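Local coordinates for protein 7,8-dihydro-6-hydroxymethylpterin pyrophosphokinase-dihydropteroate synthase (Plasmodium falciparum, PDB 6JWS) that probably catalyses two successive folate-pathway steps, the ATP-dependent pyrophosphorylation of hydroxymethyldihydropterin and its condensation with 4-aminobenzoate to give dihydropteroate, at residues L38-K43 / K185-L190; E87-L92 / K519-Y524. The protein carries 1 engineered substitution. All blocks are in the same frame, centred on the assembly; numbering follows the deposited sequence.

Interaction 1: L38-K43 / K185-L190; sequences LHLVEK and KYIEEL. With CA (calcium ion), chain L.
Glu-42 grips the calcium ion through both its backbone and its side chain, O lying 2.2 Å and OE1 2.5 Å from the metal, while two residues earlier, on another side of the helix, Leu-40 packs against Ile-187. The two helices involved, 30-44 and 177-190, are the pair that flanks the sheet in the ferredoxin-like beta-alpha-beta-beta-alpha-beta core of the HPPK domain, whose strands 208-214, 16-24, 163-172 and 46-57 run in the characteristic 4-1-3-2 order. Two waters also bind the calcium, the nearer 2.1 Å from the ion, and Gly-46 and Glu-99 take part in the same site. A bend at chi2 (-52°) folds the Glu-42 chain back, so that a single residue can offer both oxygens; its other carboxylate oxygen, OE2, accepts a hydrogen bond from Ile-48 N, which fixes the rotation of the group.

The helix-helix contact itself is small and made by van der Waals packing, an example of two buried branched side chains doing the work with no hydrogen bond between the segments. Leu-40 and Ile-187 lie alongside each other, running in opposite directions. Because Ile-187 CG2 stands anti to the backbone N, it faces the neighbouring helix and reaches Leu-40 CB at 3.9 Å. Val-41 is turned instead toward the sheet, against Ile-48 and Val-170.

On its far side, helix 177-190 serves the nucleotide site: Lys-185 touches ATP, and Glu-188 OE2 takes the N-H of Ile-209, between the magnesium-binding Asp-208 and Asp-210. Within that helix, Leu-190 CG sits 3.8 Å above one face of the Tyr-186 ring, displaced toward its rim. Across the helix pair, the other arm of Ile-187 extends over the opposing backbone, where CD1 stops 3.9 Å from Leu-40 O.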
ATOM      1  N   LEU B  38     -37.737 -12.857   0.696  1.00 27.59           N
ATOM      2  CA  LEU B  38     -37.789 -12.285  -0.651  1.00 27.58           C
ATOM      3  C   LEU B  38     -38.673 -13.142  -1.550  1.00 27.61           C
ATOM      4  O   LEU B  38     -39.491 -12.604  -2.288  1.00 30.15           O
ATOM      5  CB  LEU B  38     -36.402 -12.170  -1.292  1.00 27.39           C
ATOM      6  CG  LEU B  38     -35.523 -11.001  -0.843  1.00 28.97           C
ATOM      7  CD1 LEU B  38     -34.148 -11.101  -1.498  1.00 29.04           C
ATOM      8  CD2 LEU B  38     -36.160  -9.666  -1.173  1.00 26.83           C
ATOM      9  N   HIS B  39     -38.463 -14.464  -1.511  1.00 28.63           N
ATOM     10  CA  HIS B  39     -39.262 -15.398  -2.289  1.00 30.82           C
ATOM     11  C   HIS B  39     -40.744 -15.255  -1.951  1.00 29.60           C
ATOM     12  O   HIS B  39     -41.567 -15.138  -2.850  1.00 32.80           O
ATOM     13  CB  HIS B  39     -38.806 -16.839  -2.050  1.00 32.56           C
ATOM     14  CG  HIS B  39     -37.458 -17.141  -2.601  1.00 39.18           C
ATOM     15  ND1 HIS B  39     -37.143 -16.935  -3.937  1.00 40.07           N
ATOM     16  CD2 HIS B  39     -36.362 -17.689  -2.023  1.00 39.53           C
ATOM     17  CE1 HIS B  39     -35.900 -17.316  -4.146  1.00 42.26           C
ATOM     18  NE2 HIS B  39     -35.395 -17.773  -2.983  1.00 40.94           N
ATOM     19  N   LEU B  40     -41.070 -15.253  -0.651  1.00 29.50           N
ATOM     20  CA  LEU B  40     -42.459 -15.186  -0.220  1.00 28.19           C
ATOM     21  C   LEU B  40     -43.090 -13.864  -0.640  1.00 28.72           C
ATOM     22  O   LEU B  40     -44.267 -13.837  -1.006  1.00 30.80           O
ATOM     23  CB  LEU B  40     -42.551 -15.456   1.284  1.00 28.01           C
ATOM     24  CG  LEU B  40     -42.129 -16.872   1.683  1.00 27.41           C
ATOM     25  CD1 LEU B  40     -42.068 -17.037   3.190  1.00 26.26           C
ATOM     26  CD2 LEU B  40     -43.051 -17.914   1.058  1.00 27.80           C
ATOM     27  N   VAL B  41     -42.292 -12.788  -0.645  1.00 28.44           N
ATOM     28  CA  VAL B  41     -42.751 -11.499  -1.153  1.00 29.29           C
ATOM     29  C   VAL B  41     -43.062 -11.607  -2.654  1.00 31.21           C
ATOM     30  O   VAL B  41     -44.103 -11.126  -3.101  1.00 29.58           O
ATOM     31  CB  VAL B  41     -41.743 -10.369  -0.833  1.00 29.88           C
ATOM     32  CG1 VAL B  41     -42.055  -9.073  -1.574  1.00 28.38           C
ATOM     33  CG2 VAL B  41     -41.606 -10.113   0.666  1.00 26.75           C
ATOM     34  N   GLU B  42     -42.148 -12.212  -3.437  1.00 33.37           N
ATOM     35  CA  GLU B  42     -42.320 -12.386  -4.878  1.00 36.58           C
ATOM     36  C   GLU B  42     -43.572 -13.212  -5.169  1.00 37.40           C
ATOM     37  O   GLU B  42     -44.240 -12.976  -6.173  1.00 34.94           O
ATOM     38  CB  GLU B  42     -41.197 -13.240  -5.483  1.00 38.77           C
ATOM     39  CG  GLU B  42     -40.229 -12.525  -6.406  1.00 38.52           C
ATOM     40  CD  GLU B  42     -40.730 -11.690  -7.574  1.00 39.14           C
ATOM     41  OE1 GLU B  42     -41.769 -12.024  -8.181  1.00 38.47           O
ATOM     42  OE2 GLU B  42     -40.049 -10.697  -7.892  1.00 40.57           O
ATOM     43  N   LYS B  43     -43.826 -14.224  -4.320  1.00 37.24           N
ATOM     44  CA  LYS B  43     -44.917 -15.178  -4.479  1.00 36.90           C
ATOM     45  C   LYS B  43     -46.267 -14.533  -4.154  1.00 35.28           C
ATOM     46  O   LYS B  43     -47.189 -14.606  -4.960  1.00 36.58           O
ATOM     47  CB  LYS B  43     -44.648 -16.410  -3.609  1.00 37.56           C
ATOM     48  CG  LYS B  43     -45.593 -17.589  -3.808  1.00 39.03           C
ATOM     49  CD  LYS B  43     -45.173 -18.796  -2.990  1.00 39.15           C
ATOM     50  CE  LYS B  43     -46.015 -20.033  -3.229  1.00 37.74           C
ATOM     51  NZ  LYS B  43     -46.160 -20.339  -4.670  1.00 38.19           N
ATOM     52  N   LYS B 185     -47.906 -10.124   7.659  1.00 40.38           N
ATOM     53  CA  LYS B 185     -48.030 -10.800   8.944  1.00 41.08           C
ATOM     54  C   LYS B 185     -48.199 -12.300   8.727  1.00 39.06           C
ATOM     55  O   LYS B 185     -47.630 -13.090   9.471  1.00 38.54           O
ATOM     56  CB  LYS B 185     -49.160 -10.195   9.785  1.00 42.71           C
ATOM     57  CG  LYS B 185     -48.905  -8.782  10.287  1.00 40.90           C
ATOM     58  CD  LYS B 185     -47.707  -8.687  11.212  1.00 42.07           C
ATOM     59  CE  LYS B 185     -47.272  -7.254  11.446  1.00 42.40           C
ATOM     60  NZ  LYS B 185     -46.226  -7.174  12.489  1.00 42.53           N
ATOM     61  N   TYR B 186     -48.945 -12.674   7.680  1.00 40.72           N
ATOM     62  CA  TYR B 186     -49.076 -14.071   7.300  1.00 44.75           C
ATOM     63  C   TYR B 186     -47.699 -14.642   6.958  1.00 45.58           C
ATOM     64  O   TYR B 186     -47.283 -15.646   7.544  1.00 46.74           O
ATOM     65  CB  TYR B 186     -50.114 -14.255   6.186  1.00 51.34           C
ATOM     66  CG  TYR B 186     -50.380 -15.699   5.837  1.00 57.77           C
ATOM     67  CD1 TYR B 186     -51.072 -16.527   6.709  1.00 60.13           C
ATOM     68  CD2 TYR B 186     -49.920 -16.250   4.651  1.00 59.45           C
ATOM     69  CE1 TYR B 186     -51.311 -17.860   6.415  1.00 62.95           C
ATOM     70  CE2 TYR B 186     -50.157 -17.580   4.337  1.00 64.57           C
ATOM     71  CZ  TYR B 186     -50.851 -18.388   5.222  1.00 65.87           C
ATOM     72  OH  TYR B 186     -51.083 -19.701   4.934  1.00 69.46           O
ATOM     73  N   ILE B 187     -46.988 -13.963   6.043  1.00 43.79           N
ATOM     74  CA  ILE B 187     -45.645 -14.358   5.632  1.00 39.81           C
ATOM     75  C   ILE B 187     -44.747 -14.560   6.856  1.00 38.42           C
ATOM     76  O   ILE B 187     -44.066 -15.577   6.955  1.00 38.70           O
ATOM     77  CB  ILE B 187     -45.056 -13.361   4.606  1.00 38.23           C
ATOM     78  CG1 ILE B 187     -45.726 -13.500   3.239  1.00 34.19           C
ATOM     79  CG2 ILE B 187     -43.540 -13.504   4.494  1.00 38.26           C
ATOM     80  CD1 ILE B 187     -45.528 -12.312   2.335  1.00 32.37           C
ATOM     81  N   GLU B 188     -44.762 -13.613   7.805  1.00 38.10           N
ATOM     82  CA  GLU B 188     -43.901 -13.738   8.977  1.00 41.42           C
ATOM     83  C   GLU B 188     -44.218 -15.030   9.719  1.00 42.27           C
ATOM     84  O   GLU B 188     -43.305 -15.784  10.054  1.00 42.31           O
ATOM     85  CB  GLU B 188     -44.016 -12.554   9.945  1.00 40.89           C
ATOM     86  CG  GLU B 188     -43.453 -11.257   9.401  1.00 42.70           C
ATOM     87  CD  GLU B 188     -43.417 -10.073  10.351  1.00 45.93           C
ATOM     88  OE1 GLU B 188     -43.225 -10.278  11.565  1.00 52.46           O
ATOM     89  OE2 GLU B 188     -43.557  -8.936   9.867  1.00 53.46           O
ATOM     90  N   GLU B 189     -45.517 -15.262   9.966  1.00 45.97           N
ATOM     91  CA  GLU B 189     -45.996 -16.420  10.707  1.00 45.73           C
ATOM     92  C   GLU B 189     -45.587 -17.706   9.995  1.00 42.78           C
ATOM     93  O   GLU B 189     -45.159 -18.651  10.651  1.00 42.13           O
ATOM     94  CB  GLU B 189     -47.514 -16.374  10.909  1.00 50.26           C
ATOM     95  CG  GLU B 189     -47.967 -15.465  12.039  1.00 53.71           C
ATOM     96  CD  GLU B 189     -47.479 -15.831  13.435  1.00 63.89           C
ATOM     97  OE1 GLU B 189     -47.212 -17.041  13.684  1.00 59.51           O
ATOM     98  OE2 GLU B 189     -47.370 -14.903  14.281  1.00 62.88           O
ATOM     99  N   LEU B 190     -45.696 -17.724   8.657  1.00 44.32           N
ATOM    100  CA  LEU B 190     -45.311 -18.896   7.881  1.00 45.55           C
ATOM    101  C   LEU B 190     -43.868 -19.281   8.197  1.00 47.07           C
ATOM    102  O   LEU B 190     -43.533 -20.463   8.237  1.00 47.00           O
ATOM    103  CB  LEU B 190     -45.461 -18.615   6.384  1.00 45.71           C
ATOM    104  CG  LEU B 190     -46.823 -18.895   5.746  1.00 49.28           C
ATOM    105  CD1 LEU B 190     -46.745 -18.666   4.242  1.00 44.45           C
ATOM    106  CD2 LEU B 190     -47.304 -20.314   6.032  1.00 48.68           C
TER
HETATM  107 CA    CA L 804     -44.248 -12.355  -8.300  1.00 35.75          CA
HETATM  108  O   HOH W   1     -44.808 -10.871  -9.727  1.00 27.62           O
HETATM  109  O   HOH W   2     -46.639 -12.771  -8.433  1.00 30.04           O

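Interaction 2: E87-L92 / K519-Y524; sequences ELMQNL and KKNKFY
Met-89 lies flat across the carboxamide of Asn-521, its CG, SD and CE all on one face of the amide. The methylene does most of the touching, with Met-89 CG 3.4 Å from Asn-521 OD1 and 3.7 Å from Asn-521 ND2, which puts it over the face, displaced toward the side that bears the oxygen and nitrogen. Bends at chi2 (-57°) and chi3 (-56°) curl the thioether over the oxygen, and the terminal CE comes within 3.8 Å of Lys-520 O as well. The amide is presented by a chi1 of -162°, which sets Asn-521 CG opposite its own backbone N and turned to the methionine. One cost is visible: OD1 is buried under the methionine, and the model contains no hydrogen-bond partner for it.

The loop that carries Asn-521 is braced internally. Lys-519 N donates to Lys-522 O at 2.7 Å, and Lys-519 NZ donates to Tyr-524 OH at 2.6 Å, approaching in the plane of the ring at its edge; Tyr-524 also pairs with Leu-517 through the backbone. This is a surface contact between domains: the short helix 85-90 of the HPPK part meets the loop that leads into strand 525-529, at the N-terminal end of the strands of the DHPS TIM barrel, the end opposite the one where such barrels hold their active sites.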
ATOM      1  N   GLU B  87     -38.471 -27.484   4.242  1.00 86.57           N
ATOM      2  CA  GLU B  87     -39.719 -28.221   4.093  1.00 85.46           C
ATOM      3  C   GLU B  87     -40.872 -27.249   3.841  1.00 76.57           C
ATOM      4  O   GLU B  87     -41.704 -27.498   2.973  1.00 70.52           O
ATOM      5  CB  GLU B  87     -39.966 -29.148   5.291  1.00 95.47           C
ATOM      6  CG  GLU B  87     -41.096 -30.154   5.082  1.00105.30           C
ATOM      7  CD  GLU B  87     -40.788 -31.411   4.276  1.00109.85           C
ATOM      8  OE1 GLU B  87     -39.748 -32.048   4.539  1.00113.78           O
ATOM      9  OE2 GLU B  87     -41.599 -31.762   3.387  1.00104.23           O
ATOM     10  N   LEU B  88     -40.894 -26.138   4.593  1.00 70.04           N
ATOM     11  CA  LEU B  88     -41.908 -25.101   4.463  1.00 64.10           C
ATOM     12  C   LEU B  88     -42.094 -24.702   2.999  1.00 63.34           C
ATOM     13  O   LEU B  88     -43.230 -24.588   2.546  1.00 61.68           O
ATOM     14  CB  LEU B  88     -41.515 -23.897   5.323  1.00 62.25           C
ATOM     15  CG  LEU B  88     -41.991 -22.534   4.818  1.00 66.21           C
ATOM     16  CD1 LEU B  88     -43.480 -22.342   5.058  1.00 66.65           C
ATOM     17  CD2 LEU B  88     -41.203 -21.411   5.471  1.00 72.42           C
ATOM     18  N   MET B  89     -40.980 -24.502   2.277  1.00 64.17           N
ATOM     19  CA  MET B  89     -40.992 -24.067   0.884  1.00 66.05           C
ATOM     20  C   MET B  89     -41.612 -25.127  -0.028  1.00 72.29           C
ATOM     21  O   MET B  89     -42.142 -24.795  -1.090  1.00 71.91           O
ATOM     22  CB  MET B  89     -39.578 -23.761   0.375  1.00 61.18           C
ATOM     23  CG  MET B  89     -38.890 -22.593   1.069  1.00 57.70           C
ATOM     24  SD  MET B  89     -39.790 -21.022   1.006  1.00 57.28           S
ATOM     25  CE  MET B  89     -40.003 -20.804  -0.760  1.00 54.49           C
ATOM     26  N   GLN B  90     -41.528 -26.402   0.384  1.00 78.45           N
ATOM     27  CA  GLN B  90     -42.021 -27.502  -0.431  1.00 87.06           C
ATOM     28  C   GLN B  90     -43.549 -27.563  -0.397  1.00 84.84           C
ATOM     29  O   GLN B  90     -44.163 -28.007  -1.365  1.00 90.45           O
ATOM     30  CB  GLN B  90     -41.382 -28.835  -0.030  1.00 93.34           C
ATOM     31  CG  GLN B  90     -39.990 -29.053  -0.616  1.00 97.58           C
ATOM     32  CD  GLN B  90     -39.617 -30.513  -0.724  1.00103.77           C
ATOM     33  OE1 GLN B  90     -39.181 -30.984  -1.773  1.00107.75           O
ATOM     34  NE2 GLN B  90     -39.791 -31.250   0.362  1.00104.50           N
ATOM     35  N   ASN B  91     -44.151 -27.102   0.710  1.00 82.56           N
ATOM     36  CA  ASN B  91     -45.588 -27.211   0.932  1.00 79.92           C
ATOM     37  C   ASN B  91     -46.176 -25.832   1.225  1.00 72.54           C
ATOM     38  O   ASN B  91     -46.543 -25.533   2.360  1.00 71.48           O
ATOM     39  CB  ASN B  91     -45.925 -28.194   2.059  1.00 81.93           C
ATOM     40  CG  ASN B  91     -45.324 -29.571   1.864  1.00 88.45           C
ATOM     41  OD1 ASN B  91     -44.349 -29.926   2.526  1.00 83.15           O
ATOM     42  ND2 ASN B  91     -45.893 -30.352   0.957  1.00 90.59           N
ATOM     43  N   LEU B  92     -46.266 -24.995   0.190  1.00 66.30           N
ATOM     44  CA  LEU B  92     -46.816 -23.659   0.348  1.00 63.24           C
ATOM     45  C   LEU B  92     -48.129 -23.582  -0.417  1.00 61.87           C
ATOM     46  O   LEU B  92     -48.286 -24.245  -1.441  1.00 61.67           O
ATOM     47  CB  LEU B  92     -45.841 -22.624  -0.226  1.00 62.18           C
ATOM     48  CG  LEU B  92     -44.613 -22.271   0.613  1.00 59.27           C
ATOM     49  CD1 LEU B  92     -43.652 -21.424  -0.209  1.00 58.01           C
ATOM     50  CD2 LEU B  92     -45.006 -21.536   1.884  1.00 55.99           C
ATOM     51  N   LYS B 519     -34.576 -19.038  -8.647  1.00 42.03           N
ATOM     52  CA  LYS B 519     -35.494 -20.162  -8.579  1.00 47.20           C
ATOM     53  C   LYS B 519     -36.501 -19.900  -7.460  1.00 50.18           C
ATOM     54  O   LYS B 519     -36.490 -18.832  -6.855  1.00 54.56           O
ATOM     55  CB  LYS B 519     -34.720 -21.462  -8.353  1.00 48.61           C
ATOM     56  CG  LYS B 519     -33.927 -21.963  -9.548  1.00 49.98           C
ATOM     57  CD  LYS B 519     -33.814 -23.473  -9.592  1.00 54.89           C
ATOM     58  CE  LYS B 519     -32.971 -24.063  -8.481  1.00 56.34           C
ATOM     59  NZ  LYS B 519     -31.634 -24.462  -8.980  1.00 62.62           N
ATOM     60  N   LYS B 520     -37.357 -20.888  -7.189  1.00 55.32           N
ATOM     61  CA  LYS B 520     -38.395 -20.791  -6.171  1.00 60.74           C
ATOM     62  C   LYS B 520     -37.788 -20.476  -4.803  1.00 59.22           C
ATOM     63  O   LYS B 520     -38.367 -19.708  -4.038  1.00 59.20           O
ATOM     64  CB  LYS B 520     -39.250 -22.068  -6.146  1.00 70.21           C
ATOM     65  CG  LYS B 520     -40.390 -22.129  -7.162  1.00 75.95           C
ATOM     66  CD  LYS B 520     -41.112 -23.473  -7.215  1.00 83.06           C
ATOM     67  CE  LYS B 520     -40.996 -24.207  -8.539  1.00 86.48           C
ATOM     68  NZ  LYS B 520     -39.618 -24.679  -8.813  1.00 91.01           N
ATOM     69  N   ASN B 521     -36.617 -21.057  -4.506  1.00 59.16           N
ATOM     70  CA  ASN B 521     -35.991 -20.919  -3.197  1.00 57.21           C
ATOM     71  C   ASN B 521     -34.545 -20.413  -3.321  1.00 53.09           C
ATOM     72  O   ASN B 521     -33.993 -19.862  -2.365  1.00 60.88           O
ATOM     73  CB  ASN B 521     -36.151 -22.191  -2.353  1.00 56.67           C
ATOM     74  CG  ASN B 521     -35.929 -21.976  -0.866  1.00 57.79           C
ATOM     75  OD1 ASN B 521     -36.240 -20.916  -0.321  1.00 53.57           O
ATOM     76  ND2 ASN B 521     -35.407 -22.990  -0.187  1.00 60.75           N
ATOM     77  N   LYS B 522     -33.950 -20.543  -4.513  1.00 40.72           N
ATOM     78  CA  LYS B 522     -32.541 -20.235  -4.704  1.00 34.23           C
ATOM     79  C   LYS B 522     -32.380 -18.907  -5.440  1.00 27.19           C
ATOM     80  O   LYS B 522     -33.138 -18.601  -6.356  1.00 23.70           O
ATOM     81  CB  LYS B 522     -31.874 -21.316  -5.563  1.00 35.42           C
ATOM     82  CG  LYS B 522     -31.168 -22.413  -4.791  1.00 38.95           C
ATOM     83  CD  LYS B 522     -29.946 -21.918  -4.056  1.00 42.46           C
ATOM     84  CE  LYS B 522     -28.653 -22.150  -4.806  1.00 43.24           C
ATOM     85  NZ  LYS B 522     -28.304 -23.589  -4.889  1.00 43.86           N
ATOM     86  N   PHE B 523     -31.350 -18.155  -5.042  1.00 23.16           N
ATOM     87  CA  PHE B 523     -30.792 -17.094  -5.864  1.00 21.20           C
ATOM     88  C   PHE B 523     -29.360 -17.474  -6.220  1.00 20.21           C
ATOM     89  O   PHE B 523     -28.698 -18.175  -5.455  1.00 19.10           O
ATOM     90  CB  PHE B 523     -30.844 -15.740  -5.152  1.00 20.54           C
ATOM     91  CG  PHE B 523     -32.221 -15.166  -4.921  1.00 21.59           C
ATOM     92  CD1 PHE B 523     -32.866 -14.437  -5.907  1.00 21.69           C
ATOM     93  CD2 PHE B 523     -32.857 -15.315  -3.695  1.00 22.76           C
ATOM     94  CE1 PHE B 523     -34.127 -13.903  -5.690  1.00 21.60           C
ATOM     95  CE2 PHE B 523     -34.113 -14.777  -3.476  1.00 21.66           C
ATOM     96  CZ  PHE B 523     -34.745 -14.069  -4.473  1.00 21.70           C
ATOM     97  N   TYR B 524     -28.902 -17.023  -7.397  1.00 19.22           N
ATOM     98  CA  TYR B 524     -27.503 -17.183  -7.759  1.00 19.19           C
ATOM     99  C   TYR B 524     -26.847 -15.826  -7.997  1.00 17.93           C
ATOM    100  O   TYR B 524     -27.481 -14.890  -8.485  1.00 17.43           O
ATOM    101  CB  TYR B 524     -27.334 -18.057  -9.005  1.00 20.83           C
ATOM    102  CG  TYR B 524     -27.870 -19.454  -8.859  1.00 21.49           C
ATOM    103  CD1 TYR B 524     -27.076 -20.472  -8.355  1.00 23.71           C
ATOM    104  CD2 TYR B 524     -29.168 -19.765  -9.238  1.00 23.44           C
ATOM    105  CE1 TYR B 524     -27.547 -21.772  -8.236  1.00 23.93           C
ATOM    106  CE2 TYR B 524     -29.660 -21.060  -9.128  1.00 25.11           C
ATOM    107  CZ  TYR B 524     -28.848 -22.063  -8.615  1.00 25.55           C
ATOM    108  OH  TYR B 524     -29.327 -23.334  -8.494  1.00 26.94           O
TER

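How the interactions relate
The segments alternate along the chain, in the order 38-43, 87-92, 185-190 and 519-524, and the two contacts have their centres about 12 Å apart. Helix 30-44, which supplies one side of interaction 1, also touches both halves of interaction 2. One side of it meets helix 177-190 in interaction 1, while His-39 projects to the barrel loop of interaction 2, stacking with Phe-523 and placing its NE2 2.6 Å from Asn-521 O. Leu-92 also rests on Leu-40, so the helix 85-90 region is packed on the same element. Interaction 1 belongs to the interior of the kinase domain, interaction 2 to its border with the synthase domain, and this shared helix joins the two.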